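DNA polymerase III subunit beta (Deinococcus radiodurans, PDB 4TRT) probably tethers DNA polymerases and other proteins to DNA for processive synthesis, as a ring-shaped, head-to-tail homodimeric sliding clamp around the duplex. Local coordinates at residues 332-337 with 343-348; 325-330 with 351-356; 246-251 with 278-283. All blocks are in the same frame, centred on the assembly; numbering follows the deposited sequence.

Contact 1: 332-337 with 343-348. Unlike the reference sequence in segment 343-348: V347 (reference Arg), G348 (reference Arg).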
loop_
_atom_site.group_PDB
_atom_site.type_symbol
_atom_site.label_atom_id
_atom_site.label_comp_id
_atom_site.label_asym_id
_atom_site.label_seq_id
_atom_site.Cartn_x
_atom_site.Cartn_y
_atom_site.Cartn_z
ATOM N N GLU A 332 -24.420 -18.930 9.663
ATOM C CA GLU A 332 -25.661 -19.170 10.366
ATOM C C GLU A 332 -25.938 -17.928 11.194
ATOM O O GLU A 332 -25.102 -17.507 11.988
ATOM C CB GLU A 332 -25.478 -20.373 11.293
ATOM C CG GLU A 332 -26.605 -21.369 11.312
ATOM C CD GLU A 332 -26.203 -22.643 12.059
ATOM O OE1 GLU A 332 -25.972 -22.554 13.273
ATOM O OE2 GLU A 332 -26.097 -23.726 11.439
ATOM N N LEU A 333 -27.090 -17.309 10.978
ATOM C CA LEU A 333 -27.483 -16.108 11.735
ATOM C C LEU A 333 -28.660 -16.500 12.612
ATOM O O LEU A 333 -29.686 -16.960 12.101
ATOM C CB LEU A 333 -27.907 -14.969 10.782
ATOM C CG LEU A 333 -27.071 -14.760 9.514
ATOM C CD1 LEU A 333 -27.670 -13.648 8.674
ATOM C CD2 LEU A 333 -25.604 -14.495 9.871
ATOM N N LEU A 334 -28.516 -16.311 13.918
ATOM C CA LEU A 334 -29.530 -16.679 14.874
ATOM C C LEU A 334 -30.052 -15.412 15.549
ATOM O O LEU A 334 -29.303 -14.704 16.227
ATOM C CB LEU A 334 -28.935 -17.598 15.923
ATOM C CG LEU A 334 -28.189 -18.848 15.454
ATOM C CD1 LEU A 334 -27.566 -19.520 16.679
ATOM C CD2 LEU A 334 -29.106 -19.801 14.728
ATOM N N PHE A 335 -31.348 -15.150 15.374
ATOM C CA PHE A 335 -31.976 -13.926 15.840
ATOM C C PHE A 335 -32.908 -14.212 17.003
ATOM O O PHE A 335 -33.681 -15.183 16.961
ATOM C CB PHE A 335 -32.772 -13.286 14.706
ATOM C CG PHE A 335 -31.945 -12.914 13.530
ATOM C CD1 PHE A 335 -31.012 -11.892 13.620
ATOM C CD2 PHE A 335 -32.089 -13.594 12.325
ATOM C CE1 PHE A 335 -30.256 -11.528 12.521
ATOM C CE2 PHE A 335 -31.317 -13.250 11.230
ATOM C CZ PHE A 335 -30.406 -12.207 11.330
ATOM N N SER A 336 -32.813 -13.396 18.049
ATOM C CA SER A 336 -33.670 -13.557 19.208
ATOM C C SER A 336 -34.885 -12.627 19.143
ATOM O O SER A 336 -35.775 -12.745 19.967
ATOM C CB SER A 336 -32.887 -13.347 20.503
ATOM O OG SER A 336 -32.405 -12.018 20.629
ATOM N N GLY A 337 -34.909 -11.703 18.182
ATOM C CA GLY A 337 -35.949 -10.670 18.126
ATOM C C GLY A 337 -35.471 -9.437 17.374
ATOM O O GLY A 337 -34.255 -9.244 17.168
ATOM N N ILE A 343 -26.753 -13.941 17.132
ATOM C CA ILE A 343 -25.503 -14.704 17.070
ATOM C C ILE A 343 -25.184 -14.967 15.598
ATOM O O ILE A 343 -26.062 -15.391 14.843
ATOM C CB ILE A 343 -25.606 -16.038 17.837
ATOM C CG1 ILE A 343 -25.846 -15.800 19.334
ATOM C CG2 ILE A 343 -24.352 -16.877 17.649
ATOM C CD1 ILE A 343 -26.245 -17.067 20.076
ATOM N N PHE A 344 -23.943 -14.666 15.191
ATOM C CA PHE A 344 -23.425 -15.036 13.883
ATOM C C PHE A 344 -22.325 -16.077 14.094
ATOM O O PHE A 344 -21.448 -15.912 14.941
ATOM C CB PHE A 344 -22.832 -13.843 13.120
ATOM C CG PHE A 344 -23.789 -12.705 12.853
ATOM C CD1 PHE A 344 -25.156 -12.817 13.062
ATOM C CD2 PHE A 344 -23.296 -11.524 12.303
ATOM C CE1 PHE A 344 -25.996 -11.761 12.799
ATOM C CE2 PHE A 344 -24.131 -10.468 12.005
ATOM C CZ PHE A 344 -25.487 -10.579 12.274
ATOM N N ARG A 345 -22.393 -17.173 13.346
ATOM C CA ARG A 345 -21.393 -18.232 13.437
ATOM C C ARG A 345 -21.328 -19.029 12.128
ATOM O O ARG A 345 -22.144 -18.803 11.230
ATOM C CB ARG A 345 -21.705 -19.139 14.626
ATOM C CG ARG A 345 -23.056 -19.816 14.565
ATOM C CD ARG A 345 -23.350 -20.664 15.790
ATOM N NE ARG A 345 -24.360 -21.642 15.428
ATOM C CZ ARG A 345 -24.814 -22.605 16.211
ATOM N NH1 ARG A 345 -24.376 -22.742 17.459
ATOM N NH2 ARG A 345 -25.720 -23.449 15.729
ATOM N N ALA A 346 -20.349 -19.928 12.011
ATOM C CA ALA A 346 -20.334 -20.918 10.912
ATOM C C ALA A 346 -21.367 -22.007 11.199
ATOM O O ALA A 346 -21.790 -22.176 12.339
ATOM C CB ALA A 346 -18.945 -21.521 10.722
ATOM N N VAL A 347 -21.780 -22.747 10.172
ATOM C CA VAL A 347 -22.755 -23.835 10.331
ATOM C C VAL A 347 -22.404 -24.747 11.536
ATOM O O VAL A 347 -21.284 -25.225 11.656
ATOM C CB VAL A 347 -22.872 -24.669 9.026
ATOM C CG1 VAL A 347 -23.685 -25.949 9.249
ATOM C CG2 VAL A 347 -23.495 -23.826 7.927
ATOM N N GLY A 348 -23.364 -24.944 12.438
ATOM C CA GLY A 348 -23.159 -25.775 13.630
ATOM C C GLY A 348 -22.183 -25.252 14.669
ATOM O O GLY A 348 -21.818 -25.977 15.597
#
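Two groups flank the guanidinium of R345, with a carboxylate at its rim. On one face lies L334 CD1, 4.0 Å from R345 NE; over the centre of the opposite face sits G348 C, and E332 meets the edge in plane. There OE1 of E332 accepts from both R345 NE at 2.8 Å and R345 NH2 at 2.6 Å, a side-on salt bridge onto one oxygen with the two planar groups turned 50° apart. With CG placed between its own N and C (chi1 60°), R345 runs extended alongside E332. The second oxygen, E332 OE2, accepts G348 N at 3.2 Å from above the carboxylate plane. Putting an alanine at E332 would probably leave the R345 guanidinium without its charged mate and freer to swing, and G348 N without this acceptor. The F344 ring has L333 CD2 over one face, 4.0 Å from the ring centroid and 26° off its normal, a CH-pi contact, while F335 CE1 approaches its edge. Backbone bonds such as L334 N to I343 O at 2.8 Å set the antiparallel pairing: E332-R345 and L334-I343 are hydrogen-bonded pairs, L333-F344 the non-hydrogen-bonded pair between them. The result is a beta hairpin of strands 330-335 and 342-346, flanked in its sheet by strand 248-253 beside the first and strand 353-357 beside the second, with F335 packing on strand 310-316.

Contact 2: 325-330 with 351-356. Unlike the reference sequence in segment 351-356: G351 (reference Arg), G352 (reference Arg), Y353 (reference Val), M354 (reference Tyr), A355 (reference Gly), V356 (reference Gly).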
loop_
_atom_site.group_PDB
_atom_site.type_symbol
_atom_site.label_atom_id
_atom_site.label_comp_id
_atom_site.label_asym_id
_atom_site.label_seq_id
_atom_site.Cartn_x
_atom_site.Cartn_y
_atom_site.Cartn_z
ATOM N N GLY A 325 -16.167 -11.671 9.682
ATOM C CA GLY A 325 -14.811 -11.850 9.180
ATOM C C GLY A 325 -14.276 -13.263 9.278
ATOM O O GLY A 325 -13.852 -13.827 8.276
ATOM N N PRO A 326 -14.289 -13.844 10.483
ATOM C CA PRO A 326 -13.791 -15.217 10.687
ATOM C C PRO A 326 -14.688 -16.350 10.156
ATOM O O PRO A 326 -14.313 -17.497 10.261
ATOM C CB PRO A 326 -13.694 -15.324 12.211
ATOM C CG PRO A 326 -13.631 -13.916 12.701
ATOM C CD PRO A 326 -14.532 -13.167 11.771
ATOM N N ILE A 327 -15.855 -16.037 9.610
ATOM C CA ILE A 327 -16.773 -17.052 9.105
ATOM C C ILE A 327 -16.544 -17.298 7.613
ATOM O O ILE A 327 -16.655 -16.385 6.804
ATOM C CB ILE A 327 -18.247 -16.668 9.339
ATOM C CG1 ILE A 327 -18.522 -16.510 10.837
ATOM C CG2 ILE A 327 -19.172 -17.725 8.732
ATOM C CD1 ILE A 327 -19.879 -15.929 11.215
ATOM N N ASP A 328 -16.252 -18.554 7.271
ATOM C CA ASP A 328 -16.086 -19.002 5.882
ATOM C C ASP A 328 -17.092 -20.108 5.516
ATOM O O ASP A 328 -17.580 -20.836 6.372
ATOM C CB ASP A 328 -14.683 -19.564 5.695
ATOM C CG ASP A 328 -13.592 -18.557 6.023
ATOM O OD1 ASP A 328 -13.682 -17.410 5.548
ATOM O OD2 ASP A 328 -12.629 -18.929 6.723
ATOM N N GLY A 329 -17.383 -20.231 4.234
ATOM C CA GLY A 329 -18.302 -21.244 3.752
ATOM C C GLY A 329 -19.730 -20.765 3.880
ATOM O O GLY A 329 -20.219 -19.998 3.057
ATOM N N ASP A 330 -20.431 -21.260 4.882
ATOM C CA ASP A 330 -21.794 -20.808 5.124
ATOM C C ASP A 330 -21.921 -20.193 6.502
ATOM O O ASP A 330 -21.306 -20.654 7.458
ATOM C CB ASP A 330 -22.752 -21.979 4.927
ATOM C CG ASP A 330 -22.749 -22.478 3.487
ATOM O OD1 ASP A 330 -23.314 -21.792 2.593
ATOM O OD2 ASP A 330 -22.148 -23.549 3.243
ATOM N N GLY A 351 -15.670 -25.068 13.993
ATOM C CA GLY A 351 -14.431 -24.282 14.058
ATOM C C GLY A 351 -14.285 -23.564 15.397
ATOM O O GLY A 351 -13.204 -23.119 15.731
ATOM N N GLY A 352 -15.388 -23.439 16.145
ATOM C CA GLY A 352 -15.373 -22.929 17.497
ATOM C C GLY A 352 -15.650 -21.437 17.646
ATOM O O GLY A 352 -15.549 -20.917 18.757
ATOM N N TYR A 353 -16.001 -20.758 16.554
ATOM C CA TYR A 353 -16.182 -19.281 16.565
ATOM C C TYR A 353 -17.618 -18.859 16.726
ATOM O O TYR A 353 -18.499 -19.469 16.174
ATOM C CB TYR A 353 -15.640 -18.634 15.288
ATOM C CG TYR A 353 -15.931 -17.142 15.164
ATOM C CD1 TYR A 353 -15.214 -16.201 15.902
ATOM C CD2 TYR A 353 -16.931 -16.678 14.322
ATOM C CE1 TYR A 353 -15.481 -14.838 15.775
ATOM C CE2 TYR A 353 -17.204 -15.318 14.194
ATOM C CZ TYR A 353 -16.477 -14.407 14.928
ATOM O OH TYR A 353 -16.738 -13.064 14.792
ATOM N N MET A 354 -17.846 -17.765 17.452
ATOM C CA MET A 354 -19.179 -17.221 17.616
ATOM C C MET A 354 -19.071 -15.716 17.882
ATOM O O MET A 354 -18.216 -15.294 18.658
ATOM C CB MET A 354 -19.807 -17.926 18.810
ATOM C CG MET A 354 -21.203 -17.515 19.195
ATOM S SD MET A 354 -21.553 -18.167 20.848
ATOM C CE MET A 354 -20.721 -19.742 20.827
ATOM N N ALA A 355 -19.938 -14.951 17.240
ATOM C CA ALA A 355 -20.053 -13.510 17.464
ATOM C C ALA A 355 -21.454 -13.224 18.001
ATOM O O ALA A 355 -22.434 -13.775 17.501
ATOM C CB ALA A 355 -19.836 -12.734 16.173
ATOM N N VAL A 356 -21.536 -12.362 19.013
ATOM C CA VAL A 356 -22.806 -11.834 19.469
ATOM C C VAL A 356 -22.848 -10.372 19.064
ATOM O O VAL A 356 -21.905 -9.613 19.338
ATOM C CB VAL A 356 -22.980 -11.961 20.995
ATOM C CG1 VAL A 356 -24.298 -11.316 21.457
ATOM C CG2 VAL A 356 -22.913 -13.424 21.406
#
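P326 and Y353 make a CH-pi contact: P326 CB stands 3.8 Å from the centroid of the Y353 ring and only 3° off its normal, so the proline sits almost squarely over the face. The rest of the pyrrolidine follows the ring outward, with P326 CG 3.6 Å from Y353 CZ and P326 CD 3.7 Å from Y353 OH. Chi1 of Y353, at 174°, turns CG opposite the backbone N and sends the ring off the strand toward the loop. On the opposite face the ring has the backbone N of A355, offset toward its rim. Apolar packing adds I327, whose side chain crosses that of Y353 at about a right angle and brings CG1 to 3.8 Å from Y353 CE2. In the three-domain fold of the beta clamp this joins the loop between helix 317-324 and strand 330-335 to strand 353-357, which lies in its sheet between strand 342-346 of the C-terminal domain and strand 175-181 of the central one. S139 of helix 130-140 touches both P326 and Y353. No hydrogen bond links the two segments, and the polar groups look elsewhere: Y353 OH is hydrogen-bonded to the carbonyl O of A323 and to Y142 OH, which anchors the far end of the ring, while K258 NZ bonds to the carbonyl oxygens of G325 and I327.

Contact 3: 246-251 with 278-283; sequences IKLQVT and FLVSEG
L248 and V280 meet end-on, branch against branch, while V250 comes alongside V280, the two side chains passing each other from opposing strands; the valine thus meets two neighbours in two different ways. In the first pair the L248 methyl CD2 does the touching, 3.9 Å from V280 CB and 4.0 Å from V280 CG1. Chi1 of L248, 176°, sets CG across from the backbone N and carries the branched end out of its strand toward the valine. In the second pair the closest atoms are V250 CG2 and V280 CG1, at 3.7 Å, and the same V250 CG2 lies 4.0 Å from V280 CG2, so one methyl of V250 meets both branches of V280. L248 and V250, two residues apart on one strand, both present their side chains to this single residue. The nearest CA atoms, those of V250 and V280, are 8.2 Å apart, a spacing for side chains meeting between layers and not for paired strands, and no hydrogen bond crosses the contact. All three residues are buried. At the start of strand 248-253, K247 and L248 both face F335, a classic beta bulge. Strand 248-253 belongs to the sheet with strands 330-335 and 303-306, and strand 275-281 to another, between strands 284-290 and 310-316; the contact therefore packs one sheet on the other, with Q304 of strand 303-306 touching L248, V250 and V280.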
loop_
_atom_site.group_PDB
_atom_site.type_symbol
_atom_site.label_atom_id
_atom_site.label_comp_id
_atom_site.label_asym_id
_atom_site.label_seq_id
_atom_site.Cartn_x
_atom_site.Cartn_y
_atom_site.Cartn_z
ATOM N N ILE A 246 -33.806 -18.205 20.666
ATOM C CA ILE A 246 -33.670 -17.935 19.244
ATOM C C ILE A 246 -34.998 -18.193 18.543
ATOM O O ILE A 246 -35.588 -19.262 18.717
ATOM C CB ILE A 246 -32.551 -18.805 18.639
ATOM C CG1 ILE A 246 -31.226 -18.521 19.357
ATOM C CG2 ILE A 246 -32.405 -18.563 17.137
ATOM C CD1 ILE A 246 -30.794 -17.043 19.351
ATOM N N LYS A 247 -35.466 -17.213 17.770
ATOM C CA LYS A 247 -36.777 -17.257 17.079
ATOM C C LYS A 247 -36.654 -17.508 15.576
ATOM O O LYS A 247 -37.622 -17.887 14.925
ATOM C CB LYS A 247 -37.516 -15.912 17.244
ATOM C CG LYS A 247 -37.803 -15.447 18.666
ATOM C CD LYS A 247 -38.684 -16.417 19.403
ATOM C CE LYS A 247 -39.079 -15.900 20.779
ATOM N NZ LYS A 247 -39.378 -17.069 21.660
ATOM N N LEU A 248 -35.496 -17.201 15.012
ATOM C CA LEU A 248 -35.304 -17.270 13.576
ATOM C C LEU A 248 -33.839 -17.597 13.271
ATOM O O LEU A 248 -32.934 -17.002 13.852
ATOM C CB LEU A 248 -35.705 -15.938 12.931
ATOM C CG LEU A 248 -35.514 -15.722 11.423
ATOM C CD1 LEU A 248 -36.376 -16.671 10.589
ATOM C CD2 LEU A 248 -35.828 -14.266 11.086
ATOM N N GLN A 249 -33.641 -18.536 12.343
ATOM C CA GLN A 249 -32.327 -19.010 11.934
ATOM C C GLN A 249 -32.257 -18.849 10.437
ATOM O O GLN A 249 -33.179 -19.242 9.734
ATOM C CB GLN A 249 -32.160 -20.488 12.300
ATOM C CG GLN A 249 -30.843 -21.110 11.863
ATOM C CD GLN A 249 -30.824 -22.601 12.146
ATOM O OE1 GLN A 249 -31.018 -23.014 13.291
ATOM N NE2 GLN A 249 -30.633 -23.425 11.095
ATOM N N VAL A 250 -31.184 -18.241 9.950
ATOM C CA VAL A 250 -30.985 -18.043 8.531
ATOM C C VAL A 250 -29.611 -18.603 8.198
ATOM O O VAL A 250 -28.654 -18.359 8.923
ATOM C CB VAL A 250 -31.064 -16.541 8.157
ATOM C CG1 VAL A 250 -30.624 -16.312 6.711
ATOM C CG2 VAL A 250 -32.491 -16.029 8.349
ATOM N N THR A 251 -29.525 -19.380 7.119
ATOM C CA THR A 251 -28.274 -19.947 6.693
ATOM C C THR A 251 -28.040 -19.512 5.241
ATOM O O THR A 251 -28.956 -19.593 4.415
ATOM C CB THR A 251 -28.359 -21.494 6.809
ATOM O OG1 THR A 251 -28.546 -21.856 8.192
ATOM C CG2 THR A 251 -27.133 -22.116 6.283
ATOM N N PHE A 278 -31.588 -5.364 8.003
ATOM C CA PHE A 278 -31.676 -6.764 7.604
ATOM C C PHE A 278 -33.159 -7.085 7.593
ATOM O O PHE A 278 -33.811 -6.938 8.628
ATOM C CB PHE A 278 -31.045 -7.656 8.659
ATOM C CG PHE A 278 -29.571 -7.844 8.523
ATOM C CD1 PHE A 278 -28.721 -6.767 8.421
ATOM C CD2 PHE A 278 -29.032 -9.112 8.585
ATOM C CE1 PHE A 278 -27.358 -6.947 8.328
ATOM C CE2 PHE A 278 -27.670 -9.301 8.488
ATOM C CZ PHE A 278 -26.832 -8.210 8.367
ATOM N N LEU A 279 -33.701 -7.490 6.452
ATOM C CA LEU A 279 -35.092 -7.927 6.390
ATOM C C LEU A 279 -35.131 -9.366 5.892
ATOM O O LEU A 279 -34.787 -9.646 4.751
ATOM C CB LEU A 279 -35.924 -7.027 5.474
ATOM C CG LEU A 279 -37.392 -7.421 5.237
ATOM C CD1 LEU A 279 -38.170 -7.360 6.541
ATOM C CD2 LEU A 279 -38.012 -6.509 4.184
ATOM N N VAL A 280 -35.541 -10.274 6.764
ATOM C CA VAL A 280 -35.704 -11.687 6.406
ATOM C C VAL A 280 -37.176 -11.920 6.079
ATOM O O VAL A 280 -38.052 -11.615 6.888
ATOM C CB VAL A 280 -35.252 -12.629 7.551
ATOM C CG1 VAL A 280 -35.348 -14.101 7.121
ATOM C CG2 VAL A 280 -33.839 -12.279 8.022
ATOM N N SER A 281 -37.442 -12.462 4.896
ATOM C CA SER A 281 -38.785 -12.784 4.478
ATOM C C SER A 281 -38.786 -13.716 3.274
ATOM O O SER A 281 -37.997 -13.522 2.348
ATOM C CB SER A 281 -39.526 -11.502 4.104
ATOM O OG SER A 281 -40.890 -11.801 4.038
ATOM N N GLU A 282 -39.671 -14.713 3.289
ATOM C CA GLU A 282 -39.936 -15.582 2.131
ATOM C C GLU A 282 -38.674 -16.168 1.512
ATOM O O GLU A 282 -38.486 -16.118 0.309
ATOM C CB GLU A 282 -40.754 -14.821 1.079
ATOM C CG GLU A 282 -42.118 -14.402 1.587
ATOM C CD GLU A 282 -42.961 -13.726 0.529
ATOM O OE1 GLU A 282 -42.473 -12.763 -0.096
ATOM O OE2 GLU A 282 -44.117 -14.142 0.333
ATOM N N GLY A 283 -37.815 -16.732 2.357
ATOM C CA GLY A 283 -36.574 -17.348 1.914
ATOM C C GLY A 283 -35.584 -16.376 1.303
ATOM O O GLY A 283 -34.744 -16.778 0.498
#

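All three contacts are largely buried, but contact 1 runs out to an exposed rim at V347 and G348. Contacts 1 and 3 share strand neighbours: L333 N lies 2.8 Å from V250 O, so the hairpin of contact 1 continues into the strand that contact 3 packs from one face. Contact 2 borders contact 1 on its other flank, where F344 N is 2.9 Å from A355 O. Contacts 2 and 3 do not touch, their centres being about 18 Å apart. Chemistry follows place: backbone bonds and a salt bridge within a sheet, a proline-on-tyrosine contact near the interdomain side, and purely aliphatic packing between two sheets.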